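Local coordinates for pesticidal crystal protein Cry4Aa (Bacillus thuringiensis, PDB 2C9K), which kills mosquito larvae by binding to their midgut epithelial cells and promoting colloid-osmotic lysis, at residues 12-17 against 255-260; 290-295 against 486-491; 315-320 against 328-333; 411-416 against 427-432. One frame throughout, in Å; residues are numbered along the deposited sequence.

Contact 1: 12-17 against 255-260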
loop_
_atom_site.group_PDB
_atom_site.type_symbol
_atom_site.label_atom_id
_atom_site.label_comp_id
_atom_site.label_asym_id
_atom_site.label_seq_id
_atom_site.Cartn_x
_atom_site.Cartn_y
_atom_site.Cartn_z
ATOM N N THR A 12 4.230 5.348 -10.662
ATOM C CA THR A 12 5.219 6.275 -11.196
ATOM C C THR A 12 6.167 6.822 -10.143
ATOM O O THR A 12 7.348 7.016 -10.403
ATOM C CB THR A 12 4.543 7.462 -11.870
ATOM O OG1 THR A 12 3.561 6.980 -12.789
ATOM C CG2 THR A 12 5.563 8.292 -12.626
ATOM N N VAL A 13 5.635 7.089 -8.959
ATOM C CA VAL A 13 6.439 7.614 -7.854
ATOM C C VAL A 13 7.481 6.580 -7.403
ATOM O O VAL A 13 8.652 6.921 -7.232
ATOM C CB VAL A 13 5.535 8.026 -6.656
ATOM C CG1 VAL A 13 6.380 8.430 -5.475
ATOM C CG2 VAL A 13 4.636 9.174 -7.065
ATOM N N LEU A 14 7.056 5.327 -7.220
ATOM C CA LEU A 14 7.969 4.252 -6.823
ATOM C C LEU A 14 9.127 4.200 -7.811
ATOM O O LEU A 14 10.295 4.183 -7.423
ATOM C CB LEU A 14 7.250 2.901 -6.821
ATOM C CG LEU A 14 6.356 2.617 -5.618
ATOM C CD1 LEU A 14 5.415 1.470 -5.921
ATOM C CD2 LEU A 14 7.226 2.310 -4.410
ATOM N N THR A 15 8.783 4.173 -9.093
ATOM C CA THR A 15 9.760 4.139 -10.174
ATOM C C THR A 15 10.575 5.427 -10.198
ATOM O O THR A 15 11.755 5.424 -10.523
ATOM C CB THR A 15 9.049 3.991 -11.525
ATOM O OG1 THR A 15 8.285 2.782 -11.522
ATOM C CG2 THR A 15 10.047 3.956 -12.659
ATOM N N GLY A 16 9.932 6.524 -9.831
ATOM C CA GLY A 16 10.588 7.814 -9.849
ATOM C C GLY A 16 11.738 8.036 -8.896
ATOM O O GLY A 16 12.665 8.782 -9.221
ATOM N N PHE A 17 11.686 7.416 -7.721
ATOM C CA PHE A 17 12.756 7.590 -6.747
ATOM C C PHE A 17 14.008 6.806 -7.100
ATOM O O PHE A 17 14.953 6.742 -6.312
ATOM C CB PHE A 17 12.269 7.200 -5.354
ATOM C CG PHE A 17 11.328 8.197 -4.753
ATOM C CD1 PHE A 17 9.999 7.881 -4.543
ATOM C CD2 PHE A 17 11.769 9.475 -4.437
ATOM C CE1 PHE A 17 9.119 8.830 -4.027
ATOM C CE2 PHE A 17 10.900 10.426 -3.923
ATOM C CZ PHE A 17 9.571 10.101 -3.721
ATOM N N VAL A 255 15.994 5.989 -3.959
ATOM C CA VAL A 255 15.529 4.943 -3.057
ATOM C C VAL A 255 14.605 3.950 -3.705
ATOM O O VAL A 255 13.731 4.326 -4.479
ATOM C CB VAL A 255 14.688 5.505 -1.896
ATOM C CG1 VAL A 255 14.940 4.687 -0.637
ATOM C CG2 VAL A 255 14.951 6.982 -1.705
ATOM N N GLN A 256 14.768 2.682 -3.352
ATOM C CA GLN A 256 13.886 1.646 -3.862
ATOM C C GLN A 256 13.042 1.219 -2.662
ATOM O O GLN A 256 13.561 0.663 -1.699
ATOM C CB GLN A 256 14.688 0.463 -4.406
ATOM C CG GLN A 256 13.838 -0.611 -5.067
ATOM C CD GLN A 256 12.929 -0.045 -6.147
ATOM O OE1 GLN A 256 11.956 0.661 -5.859
ATOM N NE2 GLN A 256 13.243 -0.351 -7.402
ATOM N N SER A 257 11.746 1.499 -2.706
ATOM C CA SER A 257 10.875 1.140 -1.600
ATOM C C SER A 257 9.713 0.288 -2.083
ATOM O O SER A 257 9.509 0.147 -3.284
ATOM C CB SER A 257 10.337 2.404 -0.937
ATOM O OG SER A 257 9.490 3.099 -1.823
ATOM N N GLU A 258 8.958 -0.279 -1.144
ATOM C CA GLU A 258 7.812 -1.113 -1.487
ATOM C C GLU A 258 6.652 -0.919 -0.512
ATOM O O GLU A 258 6.821 -0.377 0.575
ATOM C CB GLU A 258 8.234 -2.586 -1.542
ATOM C CG GLU A 258 8.781 -3.174 -0.238
ATOM C CD GLU A 258 9.476 -4.532 -0.446
ATOM O OE1 GLU A 258 9.586 -5.310 0.525
ATOM O OE2 GLU A 258 9.928 -4.819 -1.578
ATOM N N LEU A 259 5.465 -1.349 -0.917
ATOM C CA LEU A 259 4.272 -1.226 -0.089
ATOM C C LEU A 259 3.865 -2.648 0.296
ATOM O O LEU A 259 3.529 -3.449 -0.578
ATOM C CB LEU A 259 3.166 -0.535 -0.899
ATOM C CG LEU A 259 3.539 0.803 -1.567
ATOM C CD1 LEU A 259 2.497 1.182 -2.598
ATOM C CD2 LEU A 259 3.674 1.897 -0.524
ATOM N N THR A 260 3.891 -2.958 1.596
ATOM C CA THR A 260 3.574 -4.314 2.085
ATOM C C THR A 260 2.159 -4.575 2.572
ATOM O O THR A 260 1.792 -5.728 2.792
ATOM C CB THR A 260 4.486 -4.730 3.245
ATOM O OG1 THR A 260 4.107 -4.001 4.416
ATOM C CG2 THR A 260 5.942 -4.446 2.921
HETATM O O HOH W 1 10.907 3.593 -4.572
#
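At the seam between the helical N-terminal domain of a three-domain delta-endotoxin and the sheet-rich remainder, Phe17 at the end of helix 5-16 meets Val255, which opens the short strand 255-256. Phe17 is the first residue to leave helical geometry, and its carbonyl O accepts a bond from Val255 N (2.7 Å, N-H...O 161°), the one direct hydrogen bond between 12-17 and 255-260. The donor sits tilted from the carbonyl plane. Phe17 CB faces Val255, but with CG beside the backbone N (chi1 -73°) the ring swings away, to meet Tyr246 edge-to-face. One turn back along the helix, Leu14 supplies the apolar half of the contact. Its two methyls divide the work: CD2 lies over the Ser257 backbone and side chain, 3.5 Å from Ser257 OG, while CD1 reaches Leu259 CD1 at 4.4 Å. His457 of strand 450-457 touches both leucines. Strand 255-256 itself runs parallel to strand 471-475, with Gln256 bonded through its backbone to Thr471 and Gln473, so the helix end meets chain that is itself bonded into that sheet. Water 1 bridges the two backbones: it accepts from Ser257 N at 2.9 Å and lies 3.0 Å from Leu14 O and 2.9 Å from Val255 O.

Contact 2: 290-295 against 486-491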
loop_
_atom_site.group_PDB
_atom_site.type_symbol
_atom_site.label_atom_id
_atom_site.label_comp_id
_atom_site.label_asym_id
_atom_site.label_seq_id
_atom_site.Cartn_x
_atom_site.Cartn_y
_atom_site.Cartn_z
ATOM N N PRO A 290 -2.304 -8.352 11.834
ATOM C CA PRO A 290 -0.953 -7.936 11.442
ATOM C C PRO A 290 -0.016 -9.137 11.426
ATOM O O PRO A 290 0.018 -9.916 12.368
ATOM C CB PRO A 290 -0.580 -6.929 12.520
ATOM C CG PRO A 290 -1.898 -6.318 12.866
ATOM C CD PRO A 290 -2.832 -7.504 12.914
ATOM N N HIS A 291 0.732 -9.290 10.345
ATOM C CA HIS A 291 1.656 -10.409 10.215
ATOM C C HIS A 291 2.869 -10.014 9.384
ATOM O O HIS A 291 2.939 -8.895 8.868
ATOM C CB HIS A 291 0.953 -11.583 9.528
ATOM C CG HIS A 291 0.477 -11.276 8.140
ATOM N ND1 HIS A 291 -0.856 -11.110 7.827
ATOM C CD2 HIS A 291 1.154 -11.112 6.978
ATOM C CE1 HIS A 291 -0.981 -10.863 6.535
ATOM N NE2 HIS A 291 0.224 -10.860 5.997
ATOM N N LEU A 292 3.820 -10.942 9.270
ATOM C CA LEU A 292 5.020 -10.741 8.454
ATOM C C LEU A 292 4.554 -11.020 7.030
ATOM O O LEU A 292 3.777 -11.944 6.800
ATOM C CB LEU A 292 6.116 -11.742 8.824
ATOM C CG LEU A 292 6.720 -11.688 10.228
ATOM C CD1 LEU A 292 7.739 -12.826 10.388
ATOM C CD2 LEU A 292 7.371 -10.318 10.455
ATOM N N PHE A 293 5.019 -10.227 6.076
ATOM C CA PHE A 293 4.602 -10.412 4.691
ATOM C C PHE A 293 4.626 -11.889 4.264
ATOM O O PHE A 293 5.588 -12.605 4.544
ATOM C CB PHE A 293 5.501 -9.591 3.764
ATOM C CG PHE A 293 4.955 -9.446 2.384
ATOM C CD1 PHE A 293 4.059 -8.439 2.087
ATOM C CD2 PHE A 293 5.310 -10.344 1.384
ATOM C CE1 PHE A 293 3.523 -8.328 0.808
ATOM C CE2 PHE A 293 4.780 -10.238 0.107
ATOM C CZ PHE A 293 3.888 -9.234 -0.182
ATOM N N THR A 294 3.566 -12.351 3.602
ATOM C CA THR A 294 3.527 -13.744 3.143
ATOM C C THR A 294 3.288 -13.863 1.636
ATOM O O THR A 294 2.649 -13.008 1.020
ATOM C CB THR A 294 2.414 -14.591 3.854
ATOM O OG1 THR A 294 1.117 -14.096 3.498
ATOM C CG2 THR A 294 2.577 -14.550 5.354
ATOM N N TRP A 295 3.814 -14.934 1.051
ATOM C CA TRP A 295 3.632 -15.199 -0.369
ATOM C C TRP A 295 2.736 -16.432 -0.524
ATOM O O TRP A 295 2.905 -17.430 0.172
ATOM C CB TRP A 295 4.981 -15.426 -1.037
ATOM C CG TRP A 295 5.911 -14.293 -0.848
ATOM C CD1 TRP A 295 6.822 -14.129 0.159
ATOM C CD2 TRP A 295 6.036 -13.152 -1.690
ATOM N NE1 TRP A 295 7.515 -12.953 -0.012
ATOM C CE2 TRP A 295 7.050 -12.335 -1.142
ATOM C CE3 TRP A 295 5.390 -12.737 -2.856
ATOM C CZ2 TRP A 295 7.432 -11.129 -1.725
ATOM C CZ3 TRP A 295 5.771 -11.539 -3.431
ATOM C CH2 TRP A 295 6.785 -10.748 -2.866
ATOM N N SER A 486 8.004 -10.656 20.738
ATOM C CA SER A 486 7.674 -9.623 19.763
ATOM C C SER A 486 6.380 -9.880 19.003
ATOM O O SER A 486 5.833 -10.974 19.059
ATOM C CB SER A 486 8.826 -9.482 18.778
ATOM O OG SER A 486 10.006 -9.167 19.485
ATOM N N LYS A 487 5.889 -8.871 18.296
ATOM C CA LYS A 487 4.666 -9.036 17.530
ATOM C C LYS A 487 4.547 -7.992 16.431
ATOM O O LYS A 487 5.209 -6.959 16.460
ATOM C CB LYS A 487 3.444 -8.967 18.453
ATOM C CG LYS A 487 3.220 -7.626 19.130
ATOM C CD LYS A 487 1.970 -7.668 20.002
ATOM C CE LYS A 487 1.673 -6.326 20.659
ATOM N NZ LYS A 487 2.777 -5.883 21.554
ATOM N N VAL A 488 3.712 -8.276 15.444
ATOM C CA VAL A 488 3.508 -7.342 14.347
ATOM C C VAL A 488 2.285 -6.485 14.661
ATOM O O VAL A 488 1.195 -7.011 14.853
ATOM C CB VAL A 488 3.256 -8.079 13.003
ATOM C CG1 VAL A 488 2.951 -7.066 11.909
ATOM C CG2 VAL A 488 4.466 -8.931 12.622
ATOM N N VAL A 489 2.459 -5.171 14.724
ATOM C CA VAL A 489 1.333 -4.307 15.017
ATOM C C VAL A 489 0.919 -3.524 13.800
ATOM O O VAL A 489 1.725 -3.256 12.916
ATOM C CB VAL A 489 1.637 -3.291 16.134
ATOM C CG1 VAL A 489 1.938 -4.019 17.431
ATOM C CG2 VAL A 489 2.776 -2.373 15.711
ATOM N N GLN A 490 -0.359 -3.172 13.774
ATOM C CA GLN A 490 -0.970 -2.394 12.711
ATOM C C GLN A 490 -0.189 -1.098 12.477
ATOM O O GLN A 490 0.188 -0.411 13.430
ATOM C CB GLN A 490 -2.399 -2.067 13.133
ATOM C CG GLN A 490 -3.023 -0.920 12.414
ATOM C CD GLN A 490 -3.737 -1.365 11.180
ATOM O OE1 GLN A 490 -3.127 -1.894 10.250
ATOM N NE2 GLN A 490 -5.052 -1.166 11.158
ATOM N N GLY A 491 0.058 -0.767 11.213
ATOM C CA GLY A 491 0.777 0.456 10.900
ATOM C C GLY A 491 -0.096 1.654 11.215
ATOM O O GLY A 491 -1.317 1.518 11.298
#
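The CB of Val488 is directed toward the 290-295 segment, and its two methyls take different parts of it. CG1, anti to the backbone N (chi1 176°), lies against the backbone of His291, 3.5 Å from both His291 N and His291 O. CG2 turns the other way, to the carbonyl carbon of His291 and on to Leu292 CD2 at 3.9 Å, where the leucine and valine side chains cross obliquely. Pro290 packs its ring on the valine: CB meets Val488 CG1 (3.6 Å), and CG reaches along the strand to Gln490 N, also 3.6 Å away. The proline ring thus covers the backbone where strand 487-489 ends. The CB of His291 is directed away from 486-491, and its ND1 bonds to Arg289 O. No hydrogen bond links the two segments; the contact is van der Waals packing, side chain on side chain and on backbone. Leu482 touches both Leu292 and Val488 and makes them a three-residue apolar cluster. Backbone bonding of Phe293 with Val477 adds a polar link nearby, while Lys487 with Asp501 and Val489 with Leu499 hold strand 487-489 in its own sheet. This is interdomain packing in a three-domain Cry toxin, between chain entering a sheet of the middle domain, generally held to recognise receptors in this family, and an edge of the C-terminal beta-sandwich.

Contact 3: 315-320 against 328-333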
loop_
_atom_site.group_PDB
_atom_site.type_symbol
_atom_site.label_atom_id
_atom_site.label_comp_id
_atom_site.label_asym_id
_atom_site.label_seq_id
_atom_site.Cartn_x
_atom_site.Cartn_y
_atom_site.Cartn_z
ATOM N N SER A 315 -15.081 -26.271 0.969
ATOM C CA SER A 315 -14.204 -25.525 1.869
ATOM C C SER A 315 -12.858 -25.261 1.195
ATOM O O SER A 315 -12.665 -25.634 0.038
ATOM C CB SER A 315 -13.988 -26.352 3.135
ATOM O OG SER A 315 -13.597 -27.671 2.786
ATOM N N HIS A 316 -11.931 -24.624 1.906
ATOM C CA HIS A 316 -10.617 -24.363 1.329
ATOM C C HIS A 316 -9.585 -23.946 2.357
ATOM O O HIS A 316 -9.915 -23.694 3.507
ATOM C CB HIS A 316 -10.704 -23.280 0.248
ATOM C CG HIS A 316 -10.819 -21.890 0.789
ATOM N ND1 HIS A 316 -11.955 -21.422 1.412
ATOM C CD2 HIS A 316 -9.939 -20.861 0.791
ATOM C CE1 HIS A 316 -11.772 -20.163 1.770
ATOM N NE2 HIS A 316 -10.557 -19.799 1.405
ATOM N N TYR A 317 -8.327 -23.905 1.936
ATOM C CA TYR A 317 -7.238 -23.469 2.800
ATOM C C TYR A 317 -6.096 -22.947 1.931
ATOM O O TYR A 317 -5.997 -23.293 0.755
ATOM C CB TYR A 317 -6.780 -24.604 3.741
ATOM C CG TYR A 317 -6.118 -25.797 3.086
ATOM C CD1 TYR A 317 -4.805 -25.726 2.619
ATOM C CD2 TYR A 317 -6.810 -26.997 2.925
ATOM C CE1 TYR A 317 -4.200 -26.816 2.005
ATOM C CE2 TYR A 317 -6.215 -28.096 2.312
ATOM C CZ TYR A 317 -4.910 -28.001 1.850
ATOM O OH TYR A 317 -4.327 -29.076 1.211
ATOM N N ASN A 318 -5.260 -22.089 2.502
ATOM C CA ASN A 318 -4.134 -21.491 1.780
ATOM C C ASN A 318 -2.807 -22.067 2.254
ATOM O O ASN A 318 -2.666 -22.428 3.428
ATOM C CB ASN A 318 -4.076 -19.976 2.026
ATOM C CG ASN A 318 -5.367 -19.267 1.684
ATOM O OD1 ASN A 318 -5.588 -18.882 0.538
ATOM N ND2 ASN A 318 -6.229 -19.085 2.680
ATOM N N MET A 319 -1.845 -22.147 1.336
ATOM C CA MET A 319 -0.486 -22.607 1.641
ATOM C C MET A 319 0.390 -21.395 1.308
ATOM O O MET A 319 0.309 -20.840 0.207
ATOM C CB MET A 319 -0.095 -23.812 0.778
ATOM C CG MET A 319 -0.700 -25.154 1.227
ATOM S SD MET A 319 -0.283 -25.635 2.939
ATOM C CE MET A 319 1.441 -26.084 2.782
ATOM N N PHE A 320 1.217 -20.972 2.256
ATOM C CA PHE A 320 2.041 -19.784 2.051
ATOM C C PHE A 320 3.354 -19.798 2.833
ATOM O O PHE A 320 3.556 -20.629 3.717
ATOM C CB PHE A 320 1.230 -18.562 2.466
ATOM C CG PHE A 320 0.830 -18.579 3.910
ATOM C CD1 PHE A 320 1.609 -17.947 4.868
ATOM C CD2 PHE A 320 -0.309 -19.266 4.317
ATOM C CE1 PHE A 320 1.263 -17.996 6.211
ATOM C CE2 PHE A 320 -0.664 -19.322 5.661
ATOM C CZ PHE A 320 0.125 -18.685 6.610
ATOM N N SER A 328 6.678 -23.948 4.183
ATOM C CA SER A 328 5.396 -23.474 3.689
ATOM C C SER A 328 4.336 -23.683 4.757
ATOM O O SER A 328 4.038 -24.816 5.111
ATOM C CB SER A 328 5.027 -24.241 2.423
ATOM O OG SER A 328 3.795 -23.798 1.898
ATOM N N GLN A 329 3.777 -22.592 5.277
ATOM C CA GLN A 329 2.751 -22.656 6.319
ATOM C C GLN A 329 1.379 -22.889 5.702
ATOM O O GLN A 329 1.151 -22.582 4.532
ATOM C CB GLN A 329 2.725 -21.351 7.132
ATOM C CG GLN A 329 4.048 -20.962 7.783
ATOM C CD GLN A 329 4.038 -19.534 8.326
ATOM O OE1 GLN A 329 4.889 -18.712 7.967
ATOM N NE2 GLN A 329 3.075 -19.237 9.189
ATOM N N LYS A 330 0.462 -23.430 6.493
ATOM C CA LYS A 330 -0.883 -23.702 6.012
ATOM C C LYS A 330 -1.889 -22.874 6.802
ATOM O O LYS A 330 -1.723 -22.650 7.996
ATOM C CB LYS A 330 -1.189 -25.191 6.164
ATOM C CG LYS A 330 -2.566 -25.606 5.698
ATOM C CD LYS A 330 -2.872 -27.010 6.179
ATOM C CE LYS A 330 -4.256 -27.469 5.755
ATOM N NZ LYS A 330 -4.550 -28.849 6.248
ATOM N N SER A 331 -2.937 -22.418 6.131
ATOM C CA SER A 331 -3.947 -21.607 6.799
ATOM C C SER A 331 -5.033 -22.485 7.391
ATOM O O SER A 331 -4.924 -23.716 7.388
ATOM C CB SER A 331 -4.598 -20.644 5.810
ATOM O OG SER A 331 -5.461 -21.358 4.952
ATOM N N SER A 332 -6.085 -21.846 7.900
ATOM C CA SER A 332 -7.201 -22.590 8.466
ATOM C C SER A 332 -7.992 -23.145 7.306
ATOM O O SER A 332 -7.820 -22.714 6.171
ATOM C CB SER A 332 -8.108 -21.683 9.297
ATOM O OG SER A 332 -7.471 -21.284 10.495
ATOM N N VAL A 333 -8.848 -24.115 7.578
ATOM C CA VAL A 333 -9.662 -24.661 6.515
ATOM C C VAL A 333 -11.001 -23.969 6.651
ATOM O O VAL A 333 -11.830 -24.374 7.458
ATOM C CB VAL A 333 -9.849 -26.189 6.654
ATOM C CG1 VAL A 333 -10.794 -26.696 5.579
ATOM C CG2 VAL A 333 -8.509 -26.891 6.527
#
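Phe320 and Gln329 form an antiparallel hydrogen-bonded pair in the beta hairpin of strands 313-322 and 329-335. Phe320 N gives to Gln329 O (2.8 Å), and Gln329 N returns the bond to Phe320 O. Met319 and Lys330 follow as a non-hydrogen-bonded pair, with Met319 SD against Lys330 CB. Beyond them regular pairing lapses: Ser331 N still donates to Asn318 O (2.7 Å), in the carbonyl plane, but Asn318 N turns to a side chain and gives to Ser331 OG at 2.6 Å, nearly straight at 173°. With chi1 of 73°, Ser331 OG sits between its own N and carbonyl carbon; it donates to Ser332 O (3.0 Å) and receives a weak second bond from Asn318 ND2, whose main partner is Ile437 O. His316 O meets Val333 CA rather than an N-H; the register slips by one residue here, Asn318 facing Ser331 but Tyr317 facing Val333. Tyr317 O is taken up by Asn300 ND2, and Ser328 OG bonds to Asp297 OD2. On the face with Met319, the extended Lys330 chain lays CE over the Tyr317 ring centre (3.6 Å), with NZ 4.4 Å from the centroid as a cation-pi contact. On the opposite sheet face, Gln329 CB sits over the Phe320 ring, offset toward its rim. The Ser331 hydroxyl, acceptor and donor at once, probably offsets the loss of a regular carbonyl partner for Asn318 N.

Contact 4: 411-416 against 427-432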
loop_
_atom_site.group_PDB
_atom_site.type_symbol
_atom_site.label_atom_id
_atom_site.label_comp_id
_atom_site.label_asym_id
_atom_site.label_seq_id
_atom_site.Cartn_x
_atom_site.Cartn_y
_atom_site.Cartn_z
ATOM N N ILE A 411 -4.414 -1.479 -13.509
ATOM C CA ILE A 411 -3.068 -1.527 -14.071
ATOM C C ILE A 411 -2.131 -0.648 -13.242
ATOM O O ILE A 411 -2.577 0.213 -12.474
ATOM C CB ILE A 411 -3.047 -1.020 -15.522
ATOM C CG1 ILE A 411 -3.740 0.346 -15.607
ATOM C CG2 ILE A 411 -3.706 -2.037 -16.437
ATOM C CD1 ILE A 411 -3.721 0.963 -17.003
ATOM N N LEU A 412 -0.831 -0.862 -13.410
ATOM C CA LEU A 412 0.172 -0.115 -12.668
ATOM C C LEU A 412 0.895 0.905 -13.543
ATOM O O LEU A 412 1.549 1.824 -13.040
ATOM C CB LEU A 412 1.178 -1.093 -12.070
ATOM C CG LEU A 412 2.382 -0.494 -11.367
ATOM C CD1 LEU A 412 1.925 0.265 -10.141
ATOM C CD2 LEU A 412 3.329 -1.597 -10.996
ATOM N N LYS A 413 0.771 0.741 -14.855
ATOM C CA LYS A 413 1.416 1.641 -15.800
ATOM C C LYS A 413 0.448 2.098 -16.884
ATOM O O LYS A 413 -0.588 1.475 -17.094
ATOM C CB LYS A 413 2.605 0.935 -16.453
ATOM C CG LYS A 413 3.621 0.400 -15.474
ATOM C CD LYS A 413 4.875 -0.074 -16.186
ATOM C CE LYS A 413 4.643 -1.343 -16.993
ATOM N NZ LYS A 413 4.514 -2.554 -16.148
ATOM N N ARG A 414 0.789 3.191 -17.566
ATOM C CA ARG A 414 -0.047 3.694 -18.649
ATOM C C ARG A 414 -0.142 2.579 -19.674
ATOM O O ARG A 414 0.870 2.033 -20.114
ATOM C CB ARG A 414 0.568 4.931 -19.283
ATOM C CG ARG A 414 0.649 6.113 -18.350
ATOM C CD ARG A 414 1.239 7.306 -19.077
ATOM N NE ARG A 414 0.361 7.763 -20.147
ATOM C CZ ARG A 414 0.699 8.675 -21.051
ATOM N NH1 ARG A 414 1.906 9.228 -21.020
ATOM N NH2 ARG A 414 -0.178 9.043 -21.978
ATOM N N ARG A 415 -1.369 2.263 -20.059
ATOM C CA ARG A 415 -1.647 1.168 -20.972
ATOM C C ARG A 415 -0.978 1.090 -22.341
ATOM O O ARG A 415 -0.536 2.092 -22.910
ATOM C CB ARG A 415 -3.162 1.034 -21.141
ATOM C CG ARG A 415 -3.587 -0.380 -21.441
ATOM C CD ARG A 415 -2.692 -1.354 -20.687
ATOM N NE ARG A 415 -3.059 -2.734 -20.950
ATOM C CZ ARG A 415 -4.203 -3.271 -20.552
ATOM N NH1 ARG A 415 -5.072 -2.532 -19.873
ATOM N NH2 ARG A 415 -4.486 -4.537 -20.847
ATOM N N GLU A 416 -0.925 -0.146 -22.844
ATOM C CA GLU A 416 -0.346 -0.503 -24.138
ATOM C C GLU A 416 -0.454 -2.030 -24.281
ATOM O O GLU A 416 -0.709 -2.731 -23.297
ATOM C CB GLU A 416 1.120 -0.065 -24.202
ATOM N N TYR A 427 0.124 -9.662 -17.764
ATOM C CA TYR A 427 1.255 -10.284 -17.078
ATOM C C TYR A 427 2.402 -9.292 -16.884
ATOM O O TYR A 427 3.200 -9.417 -15.960
ATOM C CB TYR A 427 1.754 -11.469 -17.894
ATOM C CG TYR A 427 2.366 -11.049 -19.205
ATOM C CD1 TYR A 427 3.741 -10.852 -19.326
ATOM C CD2 TYR A 427 1.566 -10.798 -20.314
ATOM C CE1 TYR A 427 4.299 -10.414 -20.525
ATOM C CE2 TYR A 427 2.109 -10.360 -21.514
ATOM C CZ TYR A 427 3.472 -10.169 -21.617
ATOM O OH TYR A 427 3.992 -9.733 -22.819
ATOM N N ASP A 428 2.470 -8.307 -17.770
ATOM C CA ASP A 428 3.520 -7.299 -17.750
ATOM C C ASP A 428 3.017 -5.923 -17.308
ATOM O O ASP A 428 3.670 -4.904 -17.546
ATOM C CB ASP A 428 4.135 -7.182 -19.140
ATOM C CG ASP A 428 3.161 -6.609 -20.151
ATOM O OD1 ASP A 428 2.083 -7.209 -20.357
ATOM O OD2 ASP A 428 3.461 -5.549 -20.736
ATOM N N ASN A 429 1.846 -5.889 -16.680
ATOM C CA ASN A 429 1.291 -4.634 -16.194
ATOM C C ASN A 429 0.193 -4.875 -15.173
ATOM O O ASN A 429 -0.985 -4.892 -15.524
ATOM C CB ASN A 429 0.737 -3.805 -17.347
ATOM C CG ASN A 429 0.331 -2.411 -16.908
ATOM O OD1 ASN A 429 0.399 -2.082 -15.721
ATOM N ND2 ASN A 429 -0.092 -1.584 -17.861
ATOM N N TYR A 430 0.585 -5.060 -13.913
ATOM C CA TYR A 430 -0.358 -5.305 -12.825
ATOM C C TYR A 430 0.195 -4.675 -11.546
ATOM O O TYR A 430 1.399 -4.718 -11.299
ATOM C CB TYR A 430 -0.561 -6.813 -12.637
ATOM C CG TYR A 430 0.699 -7.548 -12.251
ATOM C CD1 TYR A 430 0.953 -7.885 -10.925
ATOM C CD2 TYR A 430 1.672 -7.851 -13.204
ATOM C CE1 TYR A 430 2.149 -8.500 -10.559
ATOM C CE2 TYR A 430 2.864 -8.464 -12.851
ATOM C CZ TYR A 430 3.097 -8.782 -11.529
ATOM O OH TYR A 430 4.288 -9.368 -11.170
ATOM N N SER A 431 -0.684 -4.097 -10.732
ATOM C CA SER A 431 -0.266 -3.430 -9.501
ATOM C C SER A 431 -0.399 -4.271 -8.237
ATOM O O SER A 431 0.217 -3.956 -7.209
ATOM C CB SER A 431 -1.071 -2.154 -9.314
ATOM O OG SER A 431 -2.442 -2.470 -9.153
ATOM N N HIS A 432 -1.208 -5.324 -8.293
ATOM C CA HIS A 432 -1.390 -6.171 -7.122
ATOM C C HIS A 432 -1.411 -7.639 -7.497
ATOM O O HIS A 432 -1.697 -7.984 -8.636
ATOM C CB HIS A 432 -2.694 -5.819 -6.393
ATOM C CG HIS A 432 -2.670 -4.493 -5.692
ATOM N ND1 HIS A 432 -2.669 -3.290 -6.366
ATOM C CD2 HIS A 432 -2.683 -4.184 -4.372
ATOM C CE1 HIS A 432 -2.685 -2.298 -5.493
ATOM N NE2 HIS A 432 -2.695 -2.814 -4.277
HETATM O O HOH W 2 0.144 -2.572 -20.510
#
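Asn429 inserts its amide into the bend at Leu412 and Lys413, and both polar atoms of that amide are engaged. OD1 accepts from Leu412 N (2.9 Å) and from Lys413 N (3.0 Å), the two donors arriving from opposite faces of the amide plane. ND2 gives one bond to Lys413 O at 3.2 Å; Lys413 O lies in the amide plane of Asn429, although ND2 stands above the plane of the Lys413 carbonyl. It gives another to water 2 at 2.8 Å, which in turn donates to Glu416 O. A CG anti to the backbone N (chi1 -172°) carries the amide across to this backbone. Alongside and running the opposite way, the bent Lys413 chain brings NZ to Asp428 O (2.9 Å). Leu412 CB packs on Ser431 CB at 3.7 Å, and Ile411 CB lies 3.6 Å from Asn429 OD1. In the next shell, Ser431 OG bonds to Pro410 O and receives a bond from His432 ND1, while Ile411 O meets Thr7 OG1 of helix 5-16. With four bonds on one amide its rotation is fixed, and a side chain rather than backbone pairing joins the two parts of this loop ahead of strand 432-440.

From the N terminus, contact 1 closes the first large loop, the helical domain between residues 17 and 255, and sets the end of helix 5-16 against the chain leading into the sheet domains. Contact 2 then closes a second loop from 290 to 486, joining the middle domain to the C-terminal one; Phe293 of contact 2 touches Thr260 of contact 1. Within that second loop lie contacts 3 and 4, one after the other and without crossing: contact 3 is the hairpin next to strand 294-303, where Phe320 packs on Thr294 and Trp295, and contact 4 a loop about 29 Å away, centre to centre, near helix 5-16.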